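Local coordinates for replicase polyprotein 1a (Avian infectious bronchitis virus, PDB 3LD1) that is of unknown function but belongs to non-structural protein 2, one of the products cut from the coronavirus replicase polyprotein, at residues V4-K9 / A73-A78; L19-S24 / A35-F40; S24-D29 / D127-L132. The protein carries 3 engineered substitutions. One frame throughout, in Å; residues are numbered along the deposited sequence.

Contact 1 (V4-K9 / A73-A78)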
ATOM      1  N   VAL A   4     -33.269  10.082 -20.840  1.00 71.44           N
ATOM      2  CA  VAL A   4     -31.941  10.452 -20.393  1.00 67.15           C
ATOM      3  C   VAL A   4     -32.138  11.322 -19.131  1.00 64.17           C
ATOM      4  O   VAL A   4     -32.716  12.405 -19.212  1.00 63.93           O
ATOM      5  CB  VAL A   4     -31.147  11.164 -21.525  1.00 67.34           C
ATOM      6  CG1 VAL A   4     -29.681  11.242 -21.171  1.00 65.61           C
ATOM      7  CG2 VAL A   4     -31.332  10.411 -22.857  1.00 64.90           C
ATOM      8  N   ILE A   5     -31.717  10.816 -17.963  1.00 59.48           N
ATOM      9  CA  ILE A   5     -31.870  11.567 -16.717  1.00 54.27           C
ATOM     10  C   ILE A   5     -30.806  12.682 -16.648  1.00 52.76           C
ATOM     11  O   ILE A   5     -29.612  12.417 -16.636  1.00 50.61           O
ATOM     12  CB  ILE A   5     -31.906  10.628 -15.456  1.00 53.76           C
ATOM     13  CG1 ILE A   5     -33.136   9.701 -15.541  1.00 51.26           C
ATOM     14  CG2 ILE A   5     -31.900  11.445 -14.121  1.00 48.39           C
ATOM     15  CD1 ILE A   5     -32.847   8.420 -16.255  1.00 55.81           C
ATOM     16  N   LEU A   6     -31.262  13.928 -16.615  1.00 50.40           N
ATOM     17  CA  LEU A   6     -30.335  15.032 -16.503  1.00 50.68           C
ATOM     18  C   LEU A   6     -29.902  15.329 -15.042  1.00 51.02           C
ATOM     19  O   LEU A   6     -30.717  15.762 -14.237  1.00 51.26           O
ATOM     20  CB  LEU A   6     -30.890  16.297 -17.181  1.00 50.56           C
ATOM     21  CG  LEU A   6     -31.431  16.107 -18.631  1.00 49.87           C
ATOM     22  CD1 LEU A   6     -32.111  17.449 -19.003  1.00 49.34           C
ATOM     23  CD2 LEU A   6     -30.343  15.619 -19.697  1.00 42.57           C
ATOM     24  N   VAL A   7     -28.633  15.095 -14.689  1.00 49.87           N
ATOM     25  CA  VAL A   7     -28.285  15.298 -13.312  1.00 48.87           C
ATOM     26  C   VAL A   7     -27.279  16.391 -13.134  1.00 49.13           C
ATOM     27  O   VAL A   7     -26.160  16.341 -13.660  1.00 49.72           O
ATOM     28  CB  VAL A   7     -28.028  14.000 -12.469  1.00 48.68           C
ATOM     29  CG1 VAL A   7     -28.018  12.734 -13.310  1.00 48.69           C
ATOM     30  CG2 VAL A   7     -26.857  14.150 -11.641  1.00 46.51           C
ATOM     31  N   SER A   8     -27.765  17.407 -12.431  1.00 48.18           N
ATOM     32  CA  SER A   8     -27.027  18.557 -12.077  1.00 48.33           C
ATOM     33  C   SER A   8     -25.616  18.243 -11.550  1.00 48.04           C
ATOM     34  O   SER A   8     -25.430  17.553 -10.547  1.00 48.59           O
ATOM     35  CB  SER A   8     -27.819  19.272 -11.043  1.00 47.75           C
ATOM     36  OG  SER A   8     -27.515  20.598 -11.179  1.00 50.20           O
ATOM     37  N   LYS A   9     -24.637  18.744 -12.280  1.00 47.57           N
ATOM     38  CA  LYS A   9     -23.223  18.549 -11.996  1.00 48.17           C
ATOM     39  C   LYS A   9     -22.843  18.939 -10.572  1.00 49.23           C
ATOM     40  O   LYS A   9     -21.924  18.319  -9.999  1.00 49.88           O
ATOM     41  CB  LYS A   9     -22.340  19.321 -13.019  1.00 47.94           C
ATOM     42  CG  LYS A   9     -22.218  18.653 -14.400  1.00 47.40           C
ATOM     43  CD  LYS A   9     -21.810  19.616 -15.535  1.00 48.07           C
ATOM     44  CE  LYS A   9     -20.708  19.004 -16.381  1.00 45.30           C
ATOM     45  NZ  LYS A   9     -20.935  19.545 -17.663  1.00 46.57           N
ATOM     46  N   ALA A  73     -37.562  17.196 -19.319  1.00 77.65           N
ATOM     47  CA  ALA A  73     -36.706  16.069 -19.070  1.00 72.94           C
ATOM     48  C   ALA A  73     -37.026  15.635 -17.650  1.00 69.70           C
ATOM     49  O   ALA A  73     -37.790  16.308 -16.960  1.00 68.76           O
ATOM     50  CB  ALA A  73     -35.269  16.485 -19.246  1.00 72.36           C
ATOM     51  N   LYS A  74     -36.496  14.498 -17.229  1.00 65.82           N
ATOM     52  CA  LYS A  74     -36.410  14.238 -15.800  1.00 62.57           C
ATOM     53  C   LYS A  74     -35.060  14.733 -15.280  1.00 60.31           C
ATOM     54  O   LYS A  74     -34.009  14.352 -15.794  1.00 60.12           O
ATOM     55  CB  LYS A  74     -36.617  12.767 -15.515  1.00 62.53           C
ATOM     56  CG  LYS A  74     -37.896  12.219 -16.129  1.00 61.59           C
ATOM     57  CD  LYS A  74     -38.157  10.812 -15.661  1.00 61.56           C
ATOM     58  CE  LYS A  74     -39.584  10.390 -15.915  1.00 61.49           C
ATOM     59  NZ  LYS A  74     -39.533   9.601 -17.155  1.00 59.41           N
ATOM     60  N   VAL A  75     -35.115  15.599 -14.275  1.00 57.84           N
ATOM     61  CA  VAL A  75     -33.943  16.283 -13.703  1.00 56.90           C
ATOM     62  C   VAL A  75     -33.688  16.022 -12.170  1.00 55.89           C
ATOM     63  O   VAL A  75     -34.563  16.275 -11.345  1.00 55.48           O
ATOM     64  CB  VAL A  75     -34.037  17.849 -13.892  1.00 56.49           C
ATOM     65  CG1 VAL A  75     -32.814  18.544 -13.287  1.00 57.46           C
ATOM     66  CG2 VAL A  75     -34.212  18.234 -15.337  1.00 56.46           C
ATOM     67  N   LEU A  76     -32.473  15.583 -11.818  1.00 54.63           N
ATOM     68  CA  LEU A  76     -31.969  15.554 -10.446  1.00 53.27           C
ATOM     69  C   LEU A  76     -31.178  16.845 -10.154  1.00 53.33           C
ATOM     70  O   LEU A  76     -30.078  17.063 -10.686  1.00 52.35           O
ATOM     71  CB  LEU A  76     -31.134  14.292 -10.259  1.00 52.82           C
ATOM     72  CG  LEU A  76     -30.961  13.879  -8.816  1.00 54.85           C
ATOM     73  CD1 LEU A  76     -32.303  13.432  -8.194  1.00 55.96           C
ATOM     74  CD2 LEU A  76     -29.910  12.773  -8.696  1.00 54.37           C
ATOM     75  N   LYS A  77     -31.774  17.721  -9.354  1.00 52.78           N
ATOM     76  CA  LYS A  77     -31.187  18.984  -9.028  1.00 54.29           C
ATOM     77  C   LYS A  77     -30.468  18.960  -7.686  1.00 53.75           C
ATOM     78  O   LYS A  77     -30.683  18.051  -6.897  1.00 54.12           O
ATOM     79  CB  LYS A  77     -32.298  20.013  -8.977  1.00 55.38           C
ATOM     80  CG  LYS A  77     -33.019  20.144 -10.356  1.00 59.26           C
ATOM     81  CD  LYS A  77     -33.914  21.417 -10.502  1.00 57.67           C
ATOM     82  CE  LYS A  77     -35.066  21.421  -9.432  1.00 63.64           C
ATOM     83  NZ  LYS A  77     -36.439  21.206 -10.035  1.00 61.05           N
ATOM     84  N   ALA A  78     -29.627  19.964  -7.436  1.00 53.74           N
ATOM     85  CA  ALA A  78     -28.942  20.197  -6.166  1.00 53.60           C
ATOM     86  C   ALA A  78     -29.817  20.091  -4.924  1.00 54.54           C
ATOM     87  O   ALA A  78     -29.362  19.696  -3.851  1.00 55.17           O
ATOM     88  CB  ALA A  78     -28.255  21.563  -6.186  1.00 53.67           C
TER
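L6 lies against A73 and V75 on one side of the sheet, while V7 pairs with L76 on the other. The CD1 branch of L6 meets A73 CB at 3.3 Å, a snug fit reached because its CG stands anti to the carbonyl carbon (chi1 -50°); L6 CB and V75 CG2 stay looser, at 4.3 Å. On the opposite face V7 and L76 touch through their stems, CB to CB 3.8 Å. L76 packs on L15 and L19 of helix 13-20 and on L85 of helix 82-89, and V7 also touches L19. These strands run parallel, 4-8 inside a mixed four-stranded sheet and 74-76 at its edge. L6 N donates to K74 O at 2.9 Å. L76 N in turn donates to L6 O, and S8 N to L76 O, so L6 bonds to the residues on either side of its partner V75, whereas V7 turns its backbone to strand 57-64. L6 O also takes the CA-H of V75, with CA 3.3 Å away. The polar ends lead out of the pairing: S8 OG bonds to D10, and K74 NZ forms a salt bridge with D3.

Contact 2 (L19-S24 / A35-F40)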
ATOM      1  N   LEU A  19     -27.502   8.584  -5.374  1.00 37.30           N
ATOM      2  CA  LEU A  19     -27.639   8.255  -6.812  1.00 37.25           C
ATOM      3  C   LEU A  19     -26.670   7.107  -7.084  1.00 39.25           C
ATOM      4  O   LEU A  19     -27.093   6.002  -7.347  1.00 40.39           O
ATOM      5  CB  LEU A  19     -27.278   9.436  -7.679  1.00 37.38           C
ATOM      6  CG  LEU A  19     -27.153   9.225  -9.199  1.00 36.65           C
ATOM      7  CD1 LEU A  19     -28.428   8.611  -9.794  1.00 36.56           C
ATOM      8  CD2 LEU A  19     -26.800  10.578  -9.875  1.00 34.41           C
ATOM      9  N   PHE A  20     -25.367   7.327  -6.941  1.00 40.61           N
ATOM     10  CA  PHE A  20     -24.423   6.238  -7.228  1.00 42.20           C
ATOM     11  C   PHE A  20     -24.755   4.874  -6.545  1.00 42.76           C
ATOM     12  O   PHE A  20     -24.476   3.793  -7.071  1.00 42.63           O
ATOM     13  CB  PHE A  20     -22.960   6.623  -6.881  1.00 42.81           C
ATOM     14  CG  PHE A  20     -21.934   5.537  -7.283  1.00 42.95           C
ATOM     15  CD1 PHE A  20     -21.607   5.337  -8.633  1.00 40.34           C
ATOM     16  CD2 PHE A  20     -21.349   4.707  -6.309  1.00 40.21           C
ATOM     17  CE1 PHE A  20     -20.669   4.325  -8.984  1.00 46.10           C
ATOM     18  CE2 PHE A  20     -20.393   3.724  -6.625  1.00 38.94           C
ATOM     19  CZ  PHE A  20     -20.062   3.492  -7.952  1.00 42.67           C
ATOM     20  N   PHE A  21     -25.339   4.914  -5.362  1.00 43.26           N
ATOM     21  CA  PHE A  21     -25.559   3.667  -4.670  1.00 43.90           C
ATOM     22  C   PHE A  21     -26.675   2.771  -5.227  1.00 44.12           C
ATOM     23  O   PHE A  21     -27.060   1.770  -4.590  1.00 44.30           O
ATOM     24  CB  PHE A  21     -25.816   4.003  -3.230  1.00 44.64           C
ATOM     25  CG  PHE A  21     -24.590   4.359  -2.495  1.00 47.66           C
ATOM     26  CD1 PHE A  21     -23.334   3.951  -2.984  1.00 48.16           C
ATOM     27  CD2 PHE A  21     -24.667   5.039  -1.255  1.00 49.46           C
ATOM     28  CE1 PHE A  21     -22.163   4.283  -2.258  1.00 49.58           C
ATOM     29  CE2 PHE A  21     -23.494   5.389  -0.535  1.00 44.36           C
ATOM     30  CZ  PHE A  21     -22.263   5.014  -1.035  1.00 45.23           C
ATOM     31  N   TYR A  22     -27.219   3.131  -6.391  1.00 44.64           N
ATOM     32  CA  TYR A  22     -28.140   2.247  -7.111  1.00 44.52           C
ATOM     33  C   TYR A  22     -27.378   1.253  -7.944  1.00 45.45           C
ATOM     34  O   TYR A  22     -27.990   0.344  -8.497  1.00 45.59           O
ATOM     35  CB  TYR A  22     -29.048   3.038  -8.044  1.00 44.01           C
ATOM     36  CG  TYR A  22     -30.237   3.612  -7.357  1.00 43.05           C
ATOM     37  CD1 TYR A  22     -31.539   3.084  -7.612  1.00 43.72           C
ATOM     38  CD2 TYR A  22     -30.104   4.718  -6.468  1.00 40.03           C
ATOM     39  CE1 TYR A  22     -32.710   3.640  -6.935  1.00 42.62           C
ATOM     40  CE2 TYR A  22     -31.249   5.270  -5.819  1.00 42.72           C
ATOM     41  CZ  TYR A  22     -32.536   4.683  -6.065  1.00 42.26           C
ATOM     42  OH  TYR A  22     -33.615   5.146  -5.469  1.00 42.42           O
ATOM     43  N   THR A  23     -26.052   1.435  -8.038  1.00 46.77           N
ATOM     44  CA  THR A  23     -25.188   0.657  -8.925  1.00 47.49           C
ATOM     45  C   THR A  23     -25.346  -0.850  -8.681  1.00 49.17           C
ATOM     46  O   THR A  23     -25.660  -1.287  -7.539  1.00 48.21           O
ATOM     47  CB  THR A  23     -23.708   1.028  -8.755  1.00 47.19           C
ATOM     48  OG1 THR A  23     -22.955   0.425  -9.820  1.00 48.18           O
ATOM     49  CG2 THR A  23     -23.186   0.534  -7.402  1.00 46.16           C
ATOM     50  N   SER A  24     -25.194  -1.617  -9.767  1.00 49.92           N
ATOM     51  CA  SER A  24     -25.424  -3.056  -9.705  1.00 51.88           C
ATOM     52  C   SER A  24     -24.035  -3.654  -9.602  1.00 52.33           C
ATOM     53  O   SER A  24     -23.859  -4.839  -9.266  1.00 52.62           O
ATOM     54  CB  SER A  24     -26.214  -3.600 -10.956  1.00 52.38           C
ATOM     55  OG  SER A  24     -25.766  -3.062 -12.206  1.00 51.51           O
ATOM     56  N   ALA A  35     -12.019   2.453  -8.460  1.00 41.81           N
ATOM     57  CA  ALA A  35     -11.988   2.671  -9.916  1.00 41.50           C
ATOM     58  C   ALA A  35     -13.401   2.970 -10.505  1.00 40.82           C
ATOM     59  O   ALA A  35     -13.597   3.975 -11.272  1.00 41.66           O
ATOM     60  CB  ALA A  35     -11.252   1.493 -10.648  1.00 40.44           C
ATOM     61  N   VAL A  36     -14.375   2.168 -10.087  1.00 38.89           N
ATOM     62  CA  VAL A  36     -15.755   2.310 -10.559  1.00 39.12           C
ATOM     63  C   VAL A  36     -16.392   3.669 -10.143  1.00 40.64           C
ATOM     64  O   VAL A  36     -17.034   4.347 -10.975  1.00 42.77           O
ATOM     65  CB  VAL A  36     -16.664   1.145 -10.079  1.00 38.30           C
ATOM     66  CG1 VAL A  36     -17.994   1.264 -10.693  1.00 35.50           C
ATOM     67  CG2 VAL A  36     -16.036  -0.280 -10.401  1.00 38.11           C
ATOM     68  N   ARG A  37     -16.208   4.090  -8.889  1.00 40.97           N
ATOM     69  CA  ARG A  37     -16.821   5.326  -8.445  1.00 41.77           C
ATOM     70  C   ARG A  37     -16.092   6.501  -9.114  1.00 42.94           C
ATOM     71  O   ARG A  37     -16.703   7.483  -9.521  1.00 42.53           O
ATOM     72  CB  ARG A  37     -16.813   5.397  -6.908  1.00 41.50           C
ATOM     73  CG  ARG A  37     -17.376   6.706  -6.289  1.00 41.27           C
ATOM     74  CD  ARG A  37     -18.789   6.927  -6.731  1.00 39.34           C
ATOM     75  NE  ARG A  37     -19.382   8.270  -6.433  1.00 35.46           N
ATOM     76  CZ  ARG A  37     -19.943   8.515  -5.260  1.00 32.18           C
ATOM     77  NH1 ARG A  37     -19.888   7.567  -4.327  1.00 32.19           N
ATOM     78  NH2 ARG A  37     -20.504   9.678  -5.012  1.00 32.68           N
ATOM     79  N   GLN A  38     -14.788   6.382  -9.282  1.00 44.19           N
ATOM     80  CA  GLN A  38     -14.051   7.467  -9.952  1.00 46.55           C
ATOM     81  C   GLN A  38     -14.535   7.635 -11.406  1.00 45.40           C
ATOM     82  O   GLN A  38     -14.839   8.742 -11.827  1.00 46.64           O
ATOM     83  CB  GLN A  38     -12.517   7.277  -9.811  1.00 45.98           C
ATOM     84  CG  GLN A  38     -11.730   7.802 -11.022  1.00 46.47           C
ATOM     85  CD  GLN A  38     -10.285   7.187 -11.104  1.00 49.81           C
ATOM     86  OE1 GLN A  38      -9.359   7.526 -10.315  1.00 45.58           O
ATOM     87  NE2 GLN A  38     -10.109   6.256 -12.066  1.00 56.16           N
ATOM     88  N   LYS A  39     -14.664   6.543 -12.153  1.00 44.69           N
ATOM     89  CA  LYS A  39     -15.202   6.627 -13.564  1.00 44.09           C
ATOM     90  C   LYS A  39     -16.580   7.293 -13.607  1.00 42.60           C
ATOM     91  O   LYS A  39     -16.956   8.082 -14.504  1.00 40.73           O
ATOM     92  CB  LYS A  39     -15.333   5.209 -14.140  1.00 43.34           C
ATOM     93  CG  LYS A  39     -15.805   5.097 -15.581  1.00 46.07           C
ATOM     94  CD  LYS A  39     -15.605   3.612 -16.095  1.00 45.00           C
ATOM     95  CE  LYS A  39     -16.009   3.535 -17.573  1.00 51.72           C
ATOM     96  NZ  LYS A  39     -15.030   2.652 -18.348  1.00 55.64           N
ATOM     97  N   PHE A  40     -17.362   6.938 -12.614  1.00 41.33           N
ATOM     98  CA  PHE A  40     -18.706   7.428 -12.666  1.00 42.18           C
ATOM     99  C   PHE A  40     -18.710   8.939 -12.346  1.00 41.64           C
ATOM    100  O   PHE A  40     -19.323   9.742 -13.067  1.00 42.07           O
ATOM    101  CB  PHE A  40     -19.579   6.575 -11.756  1.00 42.43           C
ATOM    102  CG  PHE A  40     -20.896   7.189 -11.432  1.00 45.52           C
ATOM    103  CD1 PHE A  40     -22.048   6.785 -12.105  1.00 46.30           C
ATOM    104  CD2 PHE A  40     -21.008   8.169 -10.425  1.00 46.18           C
ATOM    105  CE1 PHE A  40     -23.323   7.344 -11.772  1.00 44.07           C
ATOM    106  CE2 PHE A  40     -22.248   8.728 -10.085  1.00 43.73           C
ATOM    107  CZ  PHE A  40     -23.411   8.313 -10.758  1.00 45.43           C
TER
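The guanidinium of R37, which lies against F20, is gripped by two aspartates: NE forms a salt bridge with D41 on its own helix, and NH2 another with D17 on the helix that carries F20. Held from both helices, the group sits with F20 CB 3.9 Å above the guanidinium plane, and only 23° from parallel to the F20 ring. The arginine chain starts with CG anti to the backbone N and then bends at chi2 (58°), a turn that brings CD over the aromatic ring. CD comes 3.4 Å from the F20 centroid and almost on the ring normal, a CH-pi contact over the centre of the face. The opposite face receives T23 CG2 near its rim. T23 closes a type I beta turn that begins at F20 and takes the chain out of helix 13-20, which brings the T23 methyl to that side of the ring. Here the consecutive helices 13-20 and 30-46 pack together, with F20 as the main inserted side chain. F40 meets it obliquely, centroids 4.9 Å apart and planes at 59°; F20 CD1 stands above the F40 face, displaced toward the rim, with F40 CD2 at 3.4 Å. V36 CG1 approaches the edge of the F20 ring, 4.1 Å from CZ, and L19 CG lies at the edge of F40, 4.2 Å from its CZ. W133 of helix 128-134 adds an edge-to-face partner to F20, and F52 of strand 50-54 meets the F40 ring.

Contact 3 (S24-D29 / D127-L132)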
ATOM      1  N   SER A  24     -25.194  -1.617  -9.767  1.00 49.92           N
ATOM      2  CA  SER A  24     -25.424  -3.056  -9.705  1.00 51.88           C
ATOM      3  C   SER A  24     -24.035  -3.654  -9.602  1.00 52.33           C
ATOM      4  O   SER A  24     -23.859  -4.839  -9.266  1.00 52.62           O
ATOM      5  CB  SER A  24     -26.214  -3.600 -10.956  1.00 52.38           C
ATOM      6  OG  SER A  24     -25.766  -3.062 -12.206  1.00 51.51           O
ATOM      7  N   HIS A  25     -23.038  -2.813  -9.866  1.00 52.23           N
ATOM      8  CA  HIS A  25     -21.707  -3.297  -9.965  1.00 52.53           C
ATOM      9  C   HIS A  25     -21.346  -4.055  -8.724  1.00 53.23           C
ATOM     10  O   HIS A  25     -21.714  -3.622  -7.644  1.00 53.44           O
ATOM     11  CB  HIS A  25     -20.740  -2.204 -10.218  1.00 52.52           C
ATOM     12  CG  HIS A  25     -19.442  -2.707 -10.738  1.00 55.43           C
ATOM     13  ND1 HIS A  25     -18.517  -3.343  -9.932  1.00 56.87           N
ATOM     14  CD2 HIS A  25     -18.938  -2.727 -11.993  1.00 56.21           C
ATOM     15  CE1 HIS A  25     -17.479  -3.696 -10.663  1.00 57.02           C
ATOM     16  NE2 HIS A  25     -17.705  -3.325 -11.914  1.00 56.54           N
ATOM     17  N   ASN A  26     -20.724  -5.231  -8.893  1.00 54.23           N
ATOM     18  CA  ASN A  26     -20.217  -6.051  -7.769  1.00 55.05           C
ATOM     19  C   ASN A  26     -18.691  -5.863  -7.633  1.00 55.04           C
ATOM     20  O   ASN A  26     -17.907  -6.502  -8.361  1.00 55.77           O
ATOM     21  CB  ASN A  26     -20.623  -7.556  -7.884  1.00 54.24           C
ATOM     22  CG  ASN A  26     -19.943  -8.462  -6.800  1.00 55.59           C
ATOM     23  OD1 ASN A  26     -18.996  -8.064  -6.081  1.00 56.56           O
ATOM     24  ND2 ASN A  26     -20.430  -9.699  -6.697  1.00 57.68           N
ATOM     25  N   PRO A  27     -18.264  -5.000  -6.696  1.00 54.99           N
ATOM     26  CA  PRO A  27     -16.822  -4.551  -6.617  1.00 55.01           C
ATOM     27  C   PRO A  27     -15.843  -5.629  -6.065  1.00 54.25           C
ATOM     28  O   PRO A  27     -16.055  -6.191  -4.995  1.00 51.12           O
ATOM     29  CB  PRO A  27     -16.876  -3.331  -5.667  1.00 55.36           C
ATOM     30  CG  PRO A  27     -18.049  -3.684  -4.703  1.00 55.11           C
ATOM     31  CD  PRO A  27     -19.087  -4.439  -5.605  1.00 54.25           C
ATOM     32  N   LYS A  28     -14.766  -5.858  -6.815  1.00 55.75           N
ATOM     33  CA  LYS A  28     -13.821  -6.923  -6.543  1.00 55.83           C
ATOM     34  C   LYS A  28     -13.181  -6.675  -5.146  1.00 56.19           C
ATOM     35  O   LYS A  28     -13.129  -7.618  -4.311  1.00 55.98           O
ATOM     36  CB  LYS A  28     -12.805  -7.015  -7.738  1.00 57.98           C
ATOM     37  CG  LYS A  28     -11.346  -7.737  -7.555  1.00 58.74           C
ATOM     38  CD  LYS A  28     -11.363  -9.141  -6.751  1.00 63.98           C
ATOM     39  CE  LYS A  28     -10.611 -10.287  -7.482  1.00 64.07           C
ATOM     40  NZ  LYS A  28      -9.270  -9.858  -8.045  1.00 69.18           N
ATOM     41  N   ASP A  29     -12.721  -5.424  -4.909  1.00 54.25           N
ATOM     42  CA  ASP A  29     -12.080  -4.986  -3.627  1.00 53.77           C
ATOM     43  C   ASP A  29     -12.114  -3.468  -3.651  1.00 51.30           C
ATOM     44  O   ASP A  29     -12.818  -2.898  -4.496  1.00 51.52           O
ATOM     45  CB  ASP A  29     -10.608  -5.435  -3.549  1.00 53.61           C
ATOM     46  CG  ASP A  29      -9.883  -5.158  -4.840  1.00 55.47           C
ATOM     47  OD1 ASP A  29      -9.990  -3.983  -5.331  1.00 52.99           O
ATOM     48  OD2 ASP A  29      -9.296  -6.131  -5.416  1.00 57.81           O
ATOM     49  N   ASP A 127     -23.340  -5.357   4.183  1.00 51.14           N
ATOM     50  CA  ASP A 127     -22.527  -6.488   3.725  1.00 52.19           C
ATOM     51  C   ASP A 127     -21.247  -5.973   3.085  1.00 52.48           C
ATOM     52  O   ASP A 127     -21.083  -4.730   2.957  1.00 52.05           O
ATOM     53  CB  ASP A 127     -23.284  -7.337   2.704  1.00 52.78           C
ATOM     54  CG  ASP A 127     -23.730  -6.543   1.488  1.00 55.38           C
ATOM     55  OD1 ASP A 127     -22.929  -5.853   0.788  1.00 55.97           O
ATOM     56  OD2 ASP A 127     -24.933  -6.626   1.215  1.00 60.63           O
ATOM     57  N   PRO A 128     -20.356  -6.911   2.646  1.00 52.16           N
ATOM     58  CA  PRO A 128     -18.991  -6.523   2.268  1.00 51.35           C
ATOM     59  C   PRO A 128     -18.950  -5.550   1.134  1.00 50.55           C
ATOM     60  O   PRO A 128     -18.160  -4.627   1.128  1.00 52.20           O
ATOM     61  CB  PRO A 128     -18.332  -7.851   1.944  1.00 50.87           C
ATOM     62  CG  PRO A 128     -19.067  -8.784   2.886  1.00 51.03           C
ATOM     63  CD  PRO A 128     -20.490  -8.374   2.612  1.00 51.83           C
ATOM     64  N   THR A 129     -19.882  -5.669   0.238  1.00 50.10           N
ATOM     65  CA  THR A 129     -19.928  -4.820  -0.936  1.00 48.75           C
ATOM     66  C   THR A 129     -20.436  -3.402  -0.575  1.00 48.34           C
ATOM     67  O   THR A 129     -19.985  -2.337  -1.116  1.00 47.99           O
ATOM     68  CB  THR A 129     -20.874  -5.568  -1.931  1.00 49.46           C
ATOM     69  OG1 THR A 129     -20.189  -6.734  -2.408  1.00 50.38           O
ATOM     70  CG2 THR A 129     -21.404  -4.714  -3.111  1.00 48.37           C
ATOM     71  N   GLU A 130     -21.391  -3.365   0.333  1.00 46.39           N
ATOM     72  CA  GLU A 130     -21.957  -2.100   0.598  1.00 45.47           C
ATOM     73  C   GLU A 130     -20.923  -1.309   1.426  1.00 44.91           C
ATOM     74  O   GLU A 130     -20.767  -0.117   1.224  1.00 44.19           O
ATOM     75  CB  GLU A 130     -23.282  -2.259   1.324  1.00 46.39           C
ATOM     76  CG  GLU A 130     -24.488  -2.687   0.468  1.00 42.68           C
ATOM     77  CD  GLU A 130     -25.638  -3.160   1.356  1.00 46.45           C
ATOM     78  OE1 GLU A 130     -25.377  -3.758   2.450  1.00 47.34           O
ATOM     79  OE2 GLU A 130     -26.812  -2.930   0.975  1.00 52.35           O
ATOM     80  N   ILE A 131     -20.221  -1.992   2.324  1.00 42.83           N
ATOM     81  CA  ILE A 131     -19.119  -1.439   3.039  1.00 41.98           C
ATOM     82  C   ILE A 131     -18.102  -0.840   2.106  1.00 43.14           C
ATOM     83  O   ILE A 131     -17.776   0.365   2.177  1.00 42.76           O
ATOM     84  CB  ILE A 131     -18.444  -2.489   3.944  1.00 41.97           C
ATOM     85  CG1 ILE A 131     -19.490  -3.023   4.961  1.00 39.34           C
ATOM     86  CG2 ILE A 131     -17.215  -1.877   4.579  1.00 39.92           C
ATOM     87  CD1 ILE A 131     -18.955  -3.310   6.277  1.00 34.24           C
ATOM     88  N   LEU A 132     -17.628  -1.632   1.157  1.00 44.55           N
ATOM     89  CA  LEU A 132     -16.682  -1.030   0.208  1.00 44.16           C
ATOM     90  C   LEU A 132     -17.239   0.239  -0.447  1.00 42.37           C
ATOM     91  O   LEU A 132     -16.488   1.122  -0.685  1.00 42.72           O
ATOM     92  CB  LEU A 132     -16.139  -2.028  -0.802  1.00 43.84           C
ATOM     93  CG  LEU A 132     -14.930  -2.993  -0.659  1.00 47.82           C
ATOM     94  CD1 LEU A 132     -13.996  -2.992   0.635  1.00 48.50           C
ATOM     95  CD2 LEU A 132     -15.457  -4.428  -0.982  1.00 47.36           C
TER
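P27 and T129 meet by carbon alone, although polar groups stand close by: P27 CD lies 3.4 Å from T129 CG2, while N26 OD1 and T129 OG1 remain 4.1 Å apart, too far to bond. The proline ring and the threonine side chain cross at about a right angle. T129 OG1 stands anti to the carbonyl carbon (chi1 -71°), which leaves CG2 anti to the backbone N and turned to the ring. One helical turn further, L132 covers the loop backbone, its CG 4.1 Å from D29 C. The contact sets the loop that leads into helix 30-46 against the first turn of helix 128-134, and W133 of that helix also touches P27. Both segments are at helix N-termini. D127 and E130 form a capping box: E130 N donates to D127 OD1 (3.0 Å), and D127 N returns a bond to E130 OE1 (3.1 Å), which also pairs with K97. Across the contact, D29 is the N-cap of helix 30-46, its OD1 accepting from D32 N, and its OD2 forms a salt bridge with K210. The polar bonds therefore fix each segment within its own surroundings, and what joins the two is van der Waals packing, with no directional bond between them.

How the contacts relate
The three contacts lie on the same side of the chain's centre and start from its N-terminal portion. Strand 4-8 of contact 1 leads into helix 13-20, whose end enters contact 2; the loop shared at S24 then serves contact 3 before helix 30-46 returns to contact 2. Strand 74-76 follows and closes contact 1 before helix 128-134 is reached. Contacts 1 and 2, centres about 16 Å apart, touch where L19 CD2 meets L76 CD2 and V7 CG2, joining the sheet to helix 13-20. Contacts 2 and 3, about 11 Å apart between centres, touch through V36 and H25. Helix 128-134 supplies a segment of contact 3, and its W133 also packs on contact 2, tying this early strand-and-helix unit to a later part of the chain.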